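Local coordinates for protein beta-phosphoglucomutase (Bacteroides vulgatus, PDB 3DV9) that probably interconverts beta-glucose 1-phosphate and glucose 6-phosphate as a magnesium-binding phosphomutase of the haloacid dehalogenase (HAD) superfamily, at residues 46-51 and 91-96; 54-59 and 74-79; 190-195 and 215-220; 204-209 and 225-230. All coordinates share one frame; numbering follows the deposited sequence.

Contact 1. Residues 46-51 and 91-96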
loop_
_atom_site.group_PDB
_atom_site.type_symbol
_atom_site.label_atom_id
_atom_site.label_comp_id
_atom_site.label_asym_id
_atom_site.label_seq_id
_atom_site.Cartn_x
_atom_site.Cartn_y
_atom_site.Cartn_z
ATOM N N HIS A 46 1.831 -7.790 17.166
ATOM C CA HIS A 46 1.285 -8.886 17.962
ATOM C C HIS A 46 1.878 -8.887 19.385
ATOM O O HIS A 46 1.149 -8.970 20.404
ATOM C CB HIS A 46 1.568 -10.231 17.298
ATOM C CG HIS A 46 1.318 -11.379 18.217
ATOM N ND1 HIS A 46 0.057 -11.707 18.661
ATOM C CD2 HIS A 46 2.169 -12.235 18.820
ATOM C CE1 HIS A 46 0.143 -12.736 19.483
ATOM N NE2 HIS A 46 1.414 -13.061 19.612
ATOM N N LYS A 47 3.202 -8.790 19.439
ATOM C CA LYS A 47 3.949 -8.851 20.686
ATOM C C LYS A 47 3.697 -7.641 21.589
ATOM O O LYS A 47 3.529 -7.805 22.801
ATOM C CB LYS A 47 5.436 -8.992 20.364
ATOM C CG LYS A 47 6.376 -9.062 21.563
ATOM C CD LYS A 47 7.805 -9.221 21.069
ATOM C CE LYS A 47 8.798 -9.017 22.179
ATOM N NZ LYS A 47 10.078 -9.672 21.798
ATOM N N ILE A 48 3.670 -6.436 21.000
ATOM C CA ILE A 48 3.455 -5.219 21.765
ATOM C C ILE A 48 2.011 -5.126 22.294
ATOM O O ILE A 48 1.775 -4.738 23.428
ATOM C CB ILE A 48 3.845 -3.973 20.935
ATOM C CG1 ILE A 48 5.355 -3.941 20.720
ATOM C CG2 ILE A 48 3.318 -2.670 21.588
ATOM C CD1 ILE A 48 6.157 -4.424 21.933
HETATM N N MSE A 49 1.048 -5.454 21.453
HETATM C CA MSE A 49 -0.343 -5.541 21.886
HETATM C C MSE A 49 -0.505 -6.507 23.051
HETATM O O MSE A 49 -1.210 -6.197 24.010
HETATM C CB MSE A 49 -1.252 -5.926 20.705
HETATM C CG MSE A 49 -1.421 -4.751 19.709
HETATM SE SE MSE A 49 -2.347 -3.218 20.512
HETATM C CE MSE A 49 -4.187 -3.809 20.275
ATOM N N LYS A 50 0.176 -7.651 22.982
ATOM C CA LYS A 50 0.159 -8.649 24.085
ATOM C C LYS A 50 0.689 -8.046 25.394
ATOM O O LYS A 50 0.108 -8.272 26.472
ATOM C CB LYS A 50 0.969 -9.899 23.696
ATOM C CG LYS A 50 0.918 -11.025 24.709
ATOM C CD LYS A 50 1.700 -12.226 24.175
ATOM C CE LYS A 50 1.765 -13.414 25.151
ATOM N NZ LYS A 50 0.671 -14.427 24.968
ATOM N N ARG A 51 1.773 -7.272 25.290
ATOM C CA ARG A 51 2.391 -6.618 26.433
ATOM C C ARG A 51 1.424 -5.646 27.117
ATOM O O ARG A 51 1.478 -5.469 28.339
ATOM C CB ARG A 51 3.638 -5.839 25.996
ATOM C CG ARG A 51 4.411 -5.266 27.154
ATOM C CD ARG A 51 5.545 -4.367 26.647
ATOM N NE ARG A 51 6.467 -5.200 25.856
ATOM C CZ ARG A 51 7.409 -4.713 25.049
ATOM N NH1 ARG A 51 7.553 -3.406 24.901
ATOM N NH2 ARG A 51 8.191 -5.558 24.360
ATOM N N LYS A 91 -0.480 6.406 22.382
ATOM C CA LYS A 91 0.893 6.884 22.271
ATOM C C LYS A 91 1.954 5.913 22.823
ATOM O O LYS A 91 3.028 5.755 22.223
ATOM C CB LYS A 91 1.026 8.260 22.934
ATOM C CG LYS A 91 2.427 8.840 22.859
ATOM C CD LYS A 91 2.598 10.001 23.810
ATOM C CE LYS A 91 3.831 10.818 23.433
ATOM N NZ LYS A 91 3.674 12.255 23.784
ATOM N N ALA A 92 1.653 5.294 23.965
ATOM C CA ALA A 92 2.509 4.290 24.602
ATOM C C ALA A 92 2.653 3.037 23.736
ATOM O O ALA A 92 3.753 2.495 23.572
ATOM C CB ALA A 92 1.952 3.921 25.968
ATOM N N ILE A 93 1.530 2.584 23.185
ATOM C CA ILE A 93 1.515 1.395 22.349
ATOM C C ILE A 93 2.295 1.683 21.066
ATOM O O ILE A 93 3.197 0.927 20.712
ATOM C CB ILE A 93 0.087 0.924 22.064
ATOM C CG1 ILE A 93 -0.570 0.455 23.376
ATOM C CG2 ILE A 93 0.081 -0.182 20.955
ATOM C CD1 ILE A 93 -2.128 0.284 23.302
ATOM N N TYR A 94 1.995 2.793 20.391
ATOM C CA TYR A 94 2.741 3.082 19.167
ATOM C C TYR A 94 4.256 3.189 19.419
ATOM O O TYR A 94 5.060 2.646 18.633
ATOM C CB TYR A 94 2.211 4.305 18.401
ATOM C CG TYR A 94 2.735 4.328 16.969
ATOM C CD1 TYR A 94 2.432 3.281 16.066
ATOM C CD2 TYR A 94 3.563 5.365 16.517
ATOM C CE1 TYR A 94 2.926 3.280 14.758
ATOM C CE2 TYR A 94 4.068 5.369 15.191
ATOM C CZ TYR A 94 3.742 4.322 14.321
ATOM O OH TYR A 94 4.220 4.320 13.013
ATOM N N GLN A 95 4.650 3.848 20.520
ATOM C CA GLN A 95 6.070 3.995 20.855
ATOM C C GLN A 95 6.728 2.630 21.062
ATOM O O GLN A 95 7.816 2.363 20.537
ATOM C CB GLN A 95 6.266 4.889 22.091
ATOM C CG GLN A 95 6.167 6.390 21.806
ATOM C CD GLN A 95 6.633 7.270 22.972
ATOM O OE1 GLN A 95 7.137 6.774 23.987
ATOM N NE2 GLN A 95 6.456 8.587 22.830
ATOM N N ALA A 96 6.066 1.763 21.826
ATOM C CA ALA A 96 6.611 0.437 22.089
ATOM C C ALA A 96 6.744 -0.377 20.796
ATOM O O ALA A 96 7.718 -1.110 20.613
ATOM C CB ALA A 96 5.768 -0.314 23.135
HETATM O O HOH W 1 9.079 -2.024 22.725
#
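I48 packs against A96 and I93, its CG2 touching both. This methyl, anti to the backbone N because CG1 takes the position beside that nitrogen (chi1 -68°), lies 3.7 Å from A96 CB and 4.1 Å from I93 CG2. CG1 runs instead along the A96 carbonyl, 3.7 Å from A96 O. The next residue, the selenomethionine M49, bends at chi2 and chi3 and sets its SE 3.9 Å from I93 CG2. The segments belong to helices 38-51 and 87-101 of the helical cap domain, as in beta-phosphoglucomutases; the axes of 46-51 and 91-96 run roughly antiparallel, at 141°, and come within 9.6 Å. With an alanine in place of I48, A96 CB would probably lose its apolar partner, I93 CG2 would be left with M49 alone of the two, and a gap would open between the helices. At the exposed margin, R51 brings NH1 near A96 CB, and a water that accepts from R51 NH1 (3.0 Å) donates to A96 O (2.7 Å). I48 CD1 lies over one guanidinium face of R51, while the water sits at the edge, in plane. Further out, K47 forms a salt bridge with E100, and F52 and F54 pack on I93.

Contact 2. Residues 54-59 and 74-79; sequences FGLSRE and NIVSRR. With EDO (1,2-ethanediol), chain D.
F54 lies against helix 69-81. Its CB touches V76 CG1 at 3.9 Å, CD1 stays close to the same methyl, and CE1 reaches the next residue, 3.9 Å from S77 CA and slightly farther from S77 CB. The ring gets there because CG stands anti to the carbonyl carbon (chi1 -66°), which carries it along the helix from V76 to S77; it meets both residues obliquely. The hydroxyl of S77 is engaged beyond the ring, by the H83 carbonyl and R81.

V76 is the shared partner on the helix. While CG1 faces F54 CB and the carbonyl oxygen of G55, CG2 meets L56 CD1 at 3.9 Å, the leucine crossing the valine at about a right angle. F54 and L56 thus grip the two branches of one valine, and M49 of helix 38-51 packs on all three. This joins the connection between helices 38-51 and 58-63 to helix 69-81 within the alpha-helical cap, which in beta-phosphoglucomutase-like HAD proteins lies over the catalytic face of the core.

At the solvent-exposed margin R79 stretches back, extended from CG to NE, and offers NH2 to G55 O in a weak hydrogen bond of 3.1 Å, bent to 131° at the hydrogen. The carbonyl oxygen lies at the guanidinium edge, near its plane, and V76 CG2 is above one face. The charge of R79 has its stronger partner in E60, through NH1. At the far end, S57 N-caps helix 58-63, its OG accepting from E60 N.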
loop_
_atom_site.group_PDB
_atom_site.type_symbol
_atom_site.label_atom_id
_atom_site.label_comp_id
_atom_site.label_asym_id
_atom_site.label_seq_id
_atom_site.Cartn_x
_atom_site.Cartn_y
_atom_site.Cartn_z
ATOM N N PHE A 54 -3.664 -6.835 25.246
ATOM C CA PHE A 54 -4.577 -6.979 24.123
ATOM C C PHE A 54 -4.217 -8.167 23.214
ATOM O O PHE A 54 -3.041 -8.473 23.011
ATOM C CB PHE A 54 -4.539 -5.722 23.236
ATOM C CG PHE A 54 -5.068 -4.463 23.888
ATOM C CD1 PHE A 54 -6.406 -4.360 24.296
ATOM C CD2 PHE A 54 -4.228 -3.350 24.058
ATOM C CE1 PHE A 54 -6.911 -3.180 24.881
ATOM C CE2 PHE A 54 -4.730 -2.136 24.654
ATOM C CZ PHE A 54 -6.071 -2.065 25.060
ATOM N N GLY A 55 -5.228 -8.787 22.622
ATOM C CA GLY A 55 -5.004 -9.915 21.739
ATOM C C GLY A 55 -5.122 -9.518 20.283
ATOM O O GLY A 55 -6.222 -9.440 19.747
ATOM N N LEU A 56 -3.982 -9.297 19.642
ATOM C CA LEU A 56 -3.936 -9.090 18.187
ATOM C C LEU A 56 -2.979 -10.123 17.592
ATOM O O LEU A 56 -1.772 -10.081 17.839
ATOM C CB LEU A 56 -3.486 -7.653 17.860
ATOM C CG LEU A 56 -3.402 -7.222 16.383
ATOM C CD1 LEU A 56 -4.790 -7.041 15.714
ATOM C CD2 LEU A 56 -2.576 -5.921 16.220
ATOM N N SER A 57 -3.524 -11.083 16.851
ATOM C CA SER A 57 -2.683 -12.124 16.232
ATOM C C SER A 57 -1.934 -11.530 15.040
ATOM O O SER A 57 -2.356 -10.508 14.472
ATOM C CB SER A 57 -3.517 -13.320 15.764
ATOM O OG SER A 57 -4.200 -12.997 14.558
ATOM N N ARG A 58 -0.844 -12.193 14.659
ATOM C CA ARG A 58 -0.063 -11.835 13.462
ATOM C C ARG A 58 -0.943 -11.758 12.229
ATOM O O ARG A 58 -0.793 -10.839 11.430
ATOM C CB ARG A 58 1.064 -12.844 13.207
ATOM C CG ARG A 58 2.220 -12.720 14.190
ATOM C CD ARG A 58 2.948 -14.070 14.308
ATOM N NE ARG A 58 3.791 -14.078 15.502
ATOM C CZ ARG A 58 3.529 -14.728 16.638
ATOM N NH1 ARG A 58 2.439 -15.481 16.767
ATOM N NH2 ARG A 58 4.374 -14.621 17.649
ATOM N N GLU A 59 -1.865 -12.714 12.080
ATOM C CA GLU A 59 -2.787 -12.733 10.946
ATOM C C GLU A 59 -3.761 -11.561 10.971
ATOM O O GLU A 59 -4.009 -10.952 9.947
ATOM C CB GLU A 59 -3.572 -14.028 10.928
ATOM C CG GLU A 59 -2.709 -15.191 10.477
ATOM C CD GLU A 59 -1.941 -15.835 11.617
ATOM O OE1 GLU A 59 -2.192 -15.520 12.814
ATOM O OE2 GLU A 59 -1.087 -16.695 11.300
ATOM N N ASN A 74 -7.910 0.824 18.607
ATOM C CA ASN A 74 -9.304 1.054 19.020
ATOM C C ASN A 74 -10.258 -0.077 18.646
ATOM O O ASN A 74 -11.189 -0.381 19.414
ATOM C CB ASN A 74 -9.831 2.397 18.521
ATOM C CG ASN A 74 -9.338 3.551 19.351
ATOM O OD1 ASN A 74 -8.841 3.351 20.463
ATOM N ND2 ASN A 74 -9.455 4.766 18.815
ATOM N N ILE A 75 -10.012 -0.718 17.500
ATOM C CA ILE A 75 -10.791 -1.902 17.115
ATOM C C ILE A 75 -10.649 -2.972 18.179
ATOM O O ILE A 75 -11.647 -3.490 18.685
ATOM C CB ILE A 75 -10.353 -2.473 15.719
ATOM C CG1 ILE A 75 -10.844 -1.550 14.600
ATOM C CG2 ILE A 75 -10.871 -3.920 15.515
ATOM C CD1 ILE A 75 -10.056 -1.720 13.299
ATOM N N VAL A 76 -9.413 -3.285 18.548
ATOM C CA VAL A 76 -9.163 -4.341 19.509
ATOM C C VAL A 76 -9.664 -3.932 20.904
ATOM O O VAL A 76 -10.205 -4.762 21.644
ATOM C CB VAL A 76 -7.670 -4.717 19.577
ATOM C CG1 VAL A 76 -7.434 -5.828 20.587
ATOM C CG2 VAL A 76 -7.160 -5.113 18.190
ATOM N N SER A 77 -9.470 -2.668 21.270
ATOM C CA SER A 77 -9.925 -2.180 22.584
ATOM C C SER A 77 -11.448 -2.255 22.737
ATOM O O SER A 77 -11.967 -2.730 23.770
ATOM C CB SER A 77 -9.443 -0.754 22.828
ATOM O OG SER A 77 -9.850 -0.310 24.118
ATOM N N ARG A 78 -12.161 -1.786 21.713
ATOM C CA ARG A 78 -13.620 -1.772 21.751
ATOM C C ARG A 78 -14.155 -3.169 21.979
ATOM O O ARG A 78 -15.049 -3.369 22.792
ATOM C CB ARG A 78 -14.215 -1.195 20.475
ATOM C CG ARG A 78 -14.214 0.318 20.423
ATOM C CD ARG A 78 -15.122 0.847 19.297
ATOM N NE ARG A 78 -14.680 0.444 17.957
ATOM C CZ ARG A 78 -13.738 1.067 17.252
ATOM N NH1 ARG A 78 -13.117 2.132 17.749
ATOM N NH2 ARG A 78 -13.413 0.623 16.043
ATOM N N ARG A 79 -13.591 -4.140 21.278
ATOM C CA ARG A 79 -14.103 -5.492 21.377
ATOM C C ARG A 79 -13.739 -6.208 22.677
ATOM O O ARG A 79 -14.514 -7.037 23.150
ATOM C CB ARG A 79 -13.709 -6.319 20.155
ATOM C CG ARG A 79 -12.390 -7.014 20.244
ATOM C CD ARG A 79 -12.064 -7.626 18.923
ATOM N NE ARG A 79 -10.731 -8.218 18.936
ATOM C CZ ARG A 79 -9.973 -8.368 17.862
ATOM N NH1 ARG A 79 -10.409 -7.943 16.686
ATOM N NH2 ARG A 79 -8.769 -8.917 17.982
HETATM C C1 EDO D . 2.134 -14.533 9.981
HETATM O O1 EDO D . 2.151 -15.405 11.121
HETATM C C2 EDO D . 1.690 -15.226 8.691
HETATM O O2 EDO D . 2.035 -16.633 8.660
#

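Contact 3. Residues 190-195 and 215-220; sequences NAPLGV and DNVLLN. With MG (magnesium ion), chain B.
The flat peptide joining A191 to P192 takes L218 CD2 over one of its faces, 3.3 Å from P192 N and 3.4 Å from A191 C. L218 is the main intruder from its side: with CG anti to the carbonyl carbon (chi1 -64°), it swings its tip inward. The other flat group, the N190 carboxamide, serves a different partner, directing OD1 at the magnesium ion, 2.3 Å away, with ND2 turned elsewhere to a weak hydrogen bond with T210.

The puckered proline ring turns toward helix 215-219: P192 CG lies 3.6 Å from V217 CG1, its CB is close to the same methyl and to V217 O, and the P192 and V217 side chains run side by side, pointing the same way. P192 CD instead meets L218 CD2, at 3.7 Å. V195 closes the flank, with CG2 4.2 Å from L218 CD2 and CG1 beside L218 O.

In the Rossmannoid HAD core this is where the loop after strand 185-189 turns into helix 192-200, with A191 at the N-cap and its carbonyl accepting from V195 N. N190 shares the metal with the D29 and E65 carboxylates and the D31 carbonyl oxygen, and two waters ligate the ion as well; D29 and D31 fit the HAD DxDx(T/V) motif. Beneath the helices, V195 and L218 both rest on A207 of strand 204-208, and L218 also touches L226 of strand 225-227.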
loop_
_atom_site.group_PDB
_atom_site.type_symbol
_atom_site.label_atom_id
_atom_site.label_comp_id
_atom_site.label_asym_id
_atom_site.label_seq_id
_atom_site.Cartn_x
_atom_site.Cartn_y
_atom_site.Cartn_z
ATOM N N ASN A 190 -0.843 -4.367 -1.710
ATOM C CA ASN A 190 -0.728 -5.805 -1.348
ATOM C C ASN A 190 -1.698 -6.222 -0.238
ATOM O O ASN A 190 -1.702 -7.391 0.131
ATOM C CB ASN A 190 0.701 -6.136 -0.883
ATOM C CG ASN A 190 1.033 -5.456 0.441
ATOM O OD1 ASN A 190 0.791 -4.266 0.601
ATOM N ND2 ASN A 190 1.479 -6.217 1.409
ATOM N N ALA A 191 -2.490 -5.280 0.286
ATOM C CA ALA A 191 -3.342 -5.577 1.446
ATOM C C ALA A 191 -4.804 -5.197 1.168
ATOM O O ALA A 191 -5.049 -4.294 0.398
ATOM C CB ALA A 191 -2.851 -4.820 2.645
ATOM N N PRO A 192 -5.756 -5.898 1.804
ATOM C CA PRO A 192 -7.149 -5.633 1.470
ATOM C C PRO A 192 -7.528 -4.180 1.759
ATOM O O PRO A 192 -8.238 -3.576 0.975
ATOM C CB PRO A 192 -7.943 -6.581 2.400
ATOM C CG PRO A 192 -6.989 -7.009 3.432
ATOM C CD PRO A 192 -5.629 -7.007 2.760
ATOM N N LEU A 193 -7.111 -3.616 2.888
ATOM C CA LEU A 193 -7.552 -2.228 3.196
ATOM C C LEU A 193 -6.900 -1.195 2.260
ATOM O O LEU A 193 -7.511 -0.173 1.933
ATOM C CB LEU A 193 -7.245 -1.852 4.640
ATOM C CG LEU A 193 -7.987 -2.672 5.704
ATOM C CD1 LEU A 193 -7.451 -2.321 7.071
ATOM C CD2 LEU A 193 -9.484 -2.470 5.627
ATOM N N GLY A 194 -5.697 -1.521 1.783
ATOM C CA GLY A 194 -4.972 -0.716 0.768
ATOM C C GLY A 194 -5.690 -0.755 -0.582
ATOM O O GLY A 194 -5.895 0.283 -1.210
ATOM N N VAL A 195 -6.090 -1.956 -1.000
ATOM C CA VAL A 195 -6.845 -2.141 -2.230
ATOM C C VAL A 195 -8.142 -1.329 -2.115
ATOM O O VAL A 195 -8.513 -0.612 -3.028
ATOM C CB VAL A 195 -7.136 -3.612 -2.530
ATOM C CG1 VAL A 195 -8.065 -3.724 -3.716
ATOM C CG2 VAL A 195 -5.781 -4.329 -2.855
ATOM N N ASP A 215 -5.791 -14.830 -2.098
ATOM C CA ASP A 215 -6.062 -13.884 -3.190
ATOM C C ASP A 215 -7.433 -13.273 -3.051
ATOM O O ASP A 215 -7.607 -12.087 -3.331
ATOM C CB ASP A 215 -5.964 -14.528 -4.577
ATOM C CG ASP A 215 -4.511 -14.855 -4.978
ATOM O OD1 ASP A 215 -3.557 -14.384 -4.294
ATOM O OD2 ASP A 215 -4.326 -15.592 -5.972
ATOM N N ASN A 216 -8.430 -14.091 -2.663
ATOM C CA ASN A 216 -9.809 -13.551 -2.594
ATOM C C ASN A 216 -9.983 -12.336 -1.681
ATOM O O ASN A 216 -10.838 -11.480 -1.917
ATOM C CB ASN A 216 -10.821 -14.663 -2.248
ATOM C CG ASN A 216 -10.959 -15.703 -3.369
ATOM O OD1 ASN A 216 -10.365 -15.585 -4.456
ATOM N ND2 ASN A 216 -11.732 -16.755 -3.095
ATOM N N VAL A 217 -9.153 -12.238 -0.656
ATOM C CA VAL A 217 -9.190 -11.131 0.284
ATOM C C VAL A 217 -8.904 -9.809 -0.440
ATOM O O VAL A 217 -9.445 -8.765 -0.095
ATOM C CB VAL A 217 -8.154 -11.392 1.422
ATOM C CG1 VAL A 217 -8.093 -10.278 2.377
ATOM C CG2 VAL A 217 -8.524 -12.668 2.188
ATOM N N LEU A 218 -8.065 -9.894 -1.468
ATOM C CA LEU A 218 -7.674 -8.728 -2.272
ATOM C C LEU A 218 -8.677 -8.468 -3.397
ATOM O O LEU A 218 -9.122 -7.319 -3.634
ATOM C CB LEU A 218 -6.274 -8.962 -2.845
ATOM C CG LEU A 218 -5.183 -9.079 -1.762
ATOM C CD1 LEU A 218 -3.799 -9.354 -2.409
ATOM C CD2 LEU A 218 -5.094 -7.889 -0.806
ATOM N N LEU A 219 -9.028 -9.529 -4.121
ATOM C CA LEU A 219 -10.008 -9.443 -5.183
ATOM C C LEU A 219 -11.358 -8.897 -4.691
ATOM O O LEU A 219 -12.009 -8.143 -5.413
ATOM C CB LEU A 219 -10.226 -10.825 -5.808
ATOM C CG LEU A 219 -8.976 -11.412 -6.508
ATOM C CD1 LEU A 219 -9.223 -12.850 -6.865
ATOM C CD2 LEU A 219 -8.658 -10.564 -7.769
ATOM N N ASN A 220 -11.759 -9.279 -3.470
ATOM C CA ASN A 220 -13.064 -8.871 -2.931
ATOM C C ASN A 220 -13.159 -7.409 -2.575
ATOM O O ASN A 220 -14.268 -6.898 -2.316
ATOM C CB ASN A 220 -13.413 -9.687 -1.703
ATOM C CG ASN A 220 -13.870 -11.091 -2.045
ATOM O OD1 ASN A 220 -14.202 -11.393 -3.192
ATOM N ND2 ASN A 220 -13.881 -11.961 -1.042
HETATM MG MG MG B . 1.186 -2.869 2.361
HETATM O O HOH W 2 -1.064 -2.059 2.158
HETATM O O HOH W 3 0.880 -1.357 3.794
#

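Contact 4. Residues 204-209 and 225-230; sequences FTIAVN and LLFHSM
I206 and F227 meet on one face of the sheet because both first torsions are near -65°. In I206 this leaves CG2 anti to the backbone N; in F227 it carries CG to the position anti to the carbonyl carbon. The isoleucine methyl then arrives at the ring edge, in its plane, with I206 CG2 3.4 Å from F227 CD2. On the same face F204 stretches to L225, which lies at the edge of its ring (F204 CZ to L225 CG 3.9 Å).

Strands 204-208 and 225-227 pair in parallel, 225-227 being an edge strand of the Rossmann-like HAD sheet, and helix 215-219 completes the beta-alpha-beta unit between them. A207 is bonded through both its N and its O to strand 225-227: its N donates to L225 O (2.8 Å), while its O accepts from F227 N (2.8 Å). N209 N then donates to F227 O at 3.0 Å. The A207 CB points to the other face, 4.1 Å from L226 CD1, and is backed there by L218.

Beyond the strand, selenomethionine M230 returns its SE to V208 CG1, 3.8 Å away, and its side chain also touches V33. S229 N-caps helix 230-244 through D232 N, and helices 2-16 and 230-244 pack against the face bearing I206 and L225.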
loop_
_atom_site.group_PDB
_atom_site.type_symbol
_atom_site.label_atom_id
_atom_site.label_comp_id
_atom_site.label_asym_id
_atom_site.label_seq_id
_atom_site.Cartn_x
_atom_site.Cartn_y
_atom_site.Cartn_z
ATOM N N PHE A 204 -7.241 2.954 -10.964
ATOM C CA PHE A 204 -7.051 1.582 -11.377
ATOM C C PHE A 204 -6.072 0.949 -10.378
ATOM O O PHE A 204 -4.983 1.448 -10.162
ATOM C CB PHE A 204 -6.538 1.534 -12.825
ATOM C CG PHE A 204 -6.423 0.140 -13.369
ATOM C CD1 PHE A 204 -7.435 -0.376 -14.206
ATOM C CD2 PHE A 204 -5.277 -0.646 -13.112
ATOM C CE1 PHE A 204 -7.357 -1.667 -14.715
ATOM C CE2 PHE A 204 -5.187 -1.943 -13.647
ATOM C CZ PHE A 204 -6.220 -2.442 -14.471
ATOM N N THR A 205 -6.527 -0.124 -9.733
ATOM C CA THR A 205 -5.837 -0.662 -8.564
ATOM C C THR A 205 -5.347 -2.068 -8.837
ATOM O O THR A 205 -6.150 -2.958 -9.194
ATOM C CB THR A 205 -6.704 -0.533 -7.246
ATOM O OG1 THR A 205 -6.870 0.860 -6.931
ATOM C CG2 THR A 205 -6.014 -1.250 -6.037
ATOM N N ILE A 206 -4.039 -2.278 -8.660
ATOM C CA ILE A 206 -3.426 -3.590 -8.897
ATOM C C ILE A 206 -3.024 -4.193 -7.564
ATOM O O ILE A 206 -2.237 -3.602 -6.774
ATOM C CB ILE A 206 -2.198 -3.487 -9.863
ATOM C CG1 ILE A 206 -2.625 -3.033 -11.262
ATOM C CG2 ILE A 206 -1.371 -4.839 -9.871
ATOM C CD1 ILE A 206 -1.423 -2.546 -12.071
ATOM N N ALA A 207 -3.548 -5.391 -7.275
ATOM C CA ALA A 207 -3.116 -6.119 -6.089
ATOM C C ALA A 207 -1.922 -7.014 -6.430
ATOM O O ALA A 207 -1.872 -7.637 -7.477
ATOM C CB ALA A 207 -4.226 -7.008 -5.507
ATOM N N VAL A 208 -0.977 -7.054 -5.511
ATOM C CA VAL A 208 0.165 -7.977 -5.626
ATOM C C VAL A 208 0.202 -8.693 -4.292
ATOM O O VAL A 208 0.448 -8.073 -3.227
ATOM C CB VAL A 208 1.513 -7.199 -5.867
ATOM C CG1 VAL A 208 2.697 -8.186 -5.972
ATOM C CG2 VAL A 208 1.453 -6.236 -7.094
ATOM N N ASN A 209 -0.082 -9.991 -4.325
ATOM C CA ASN A 209 -0.231 -10.749 -3.079
ATOM C C ASN A 209 1.131 -11.217 -2.567
ATOM O O ASN A 209 1.620 -12.250 -2.992
ATOM C CB ASN A 209 -1.215 -11.927 -3.219
ATOM C CG ASN A 209 -1.603 -12.481 -1.874
ATOM O OD1 ASN A 209 -1.002 -12.101 -0.865
ATOM N ND2 ASN A 209 -2.601 -13.358 -1.835
ATOM N N LEU A 225 -6.704 -5.786 -11.180
ATOM C CA LEU A 225 -5.857 -6.892 -11.580
ATOM C C LEU A 225 -5.138 -7.419 -10.339
ATOM O O LEU A 225 -4.960 -6.701 -9.327
ATOM C CB LEU A 225 -4.817 -6.437 -12.612
ATOM C CG LEU A 225 -5.180 -6.143 -14.068
ATOM C CD1 LEU A 225 -3.927 -5.627 -14.802
ATOM C CD2 LEU A 225 -5.744 -7.398 -14.741
ATOM N N LEU A 226 -4.712 -8.679 -10.398
ATOM C CA LEU A 226 -3.957 -9.271 -9.306
ATOM C C LEU A 226 -2.738 -9.982 -9.871
ATOM O O LEU A 226 -2.855 -10.776 -10.837
ATOM C CB LEU A 226 -4.806 -10.287 -8.495
ATOM C CG LEU A 226 -4.089 -10.818 -7.231
ATOM C CD1 LEU A 226 -5.103 -11.016 -6.118
ATOM C CD2 LEU A 226 -3.381 -12.096 -7.605
ATOM N N PHE A 227 -1.585 -9.702 -9.275
ATOM C CA PHE A 227 -0.353 -10.521 -9.546
ATOM C C PHE A 227 0.071 -11.285 -8.316
ATOM O O PHE A 227 -0.199 -10.890 -7.183
ATOM C CB PHE A 227 0.781 -9.634 -10.038
ATOM C CG PHE A 227 0.459 -8.930 -11.331
ATOM C CD1 PHE A 227 0.670 -9.569 -12.550
ATOM C CD2 PHE A 227 -0.099 -7.656 -11.326
ATOM C CE1 PHE A 227 0.337 -8.969 -13.750
ATOM C CE2 PHE A 227 -0.426 -7.030 -12.512
ATOM C CZ PHE A 227 -0.226 -7.687 -13.750
ATOM N N HIS A 228 0.782 -12.379 -8.537
ATOM C CA HIS A 228 1.067 -13.310 -7.445
ATOM C C HIS A 228 2.316 -12.932 -6.631
ATOM O O HIS A 228 2.588 -13.541 -5.600
ATOM C CB HIS A 228 1.153 -14.718 -8.041
ATOM C CG HIS A 228 -0.158 -15.160 -8.633
ATOM N ND1 HIS A 228 -1.301 -15.313 -7.879
ATOM C CD2 HIS A 228 -0.528 -15.373 -9.919
ATOM C CE1 HIS A 228 -2.305 -15.671 -8.664
ATOM N NE2 HIS A 228 -1.862 -15.720 -9.908
ATOM N N SER A 229 3.104 -11.975 -7.138
ATOM C CA SER A 229 4.369 -11.586 -6.494
ATOM C C SER A 229 4.881 -10.312 -7.169
ATOM O O SER A 229 4.484 -10.001 -8.310
ATOM C CB SER A 229 5.448 -12.683 -6.684
ATOM O OG SER A 229 5.845 -12.784 -8.049
HETATM N N MSE A 230 5.847 -9.662 -6.543
HETATM C CA MSE A 230 6.436 -8.475 -7.185
HETATM C C MSE A 230 7.260 -8.883 -8.429
HETATM O O MSE A 230 7.269 -8.176 -9.425
HETATM C CB MSE A 230 7.225 -7.611 -6.195
HETATM C CG MSE A 230 6.375 -6.742 -5.304
HETATM SE SE MSE A 230 5.284 -5.470 -6.269
HETATM C CE MSE A 230 6.572 -4.113 -6.675
#

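How the contacts relate
The contacts fall into two pairs, one in the cap and one in the core. Contacts 1 and 2 have centres about 11 Å apart and share bonds: H46 ND1 lies 2.6 Å from L56 O, and M49 O lies 2.8 Å from F54 N, both probable hydrogen bonds. Contacts 3 and 4, about 9 Å apart by centres, alternate along the chain and meet where D215 OD1 lies 2.8 Å from N209 ND2. Contact 3 supplies a magnesium ligand, while the V208 side chain of contact 4 is about 9 Å from the ion. Contacts 2 and 3 do not touch, their nearest atoms being about 7 Å apart, but E65, which follows helix 58-63, joins N190 on the metal.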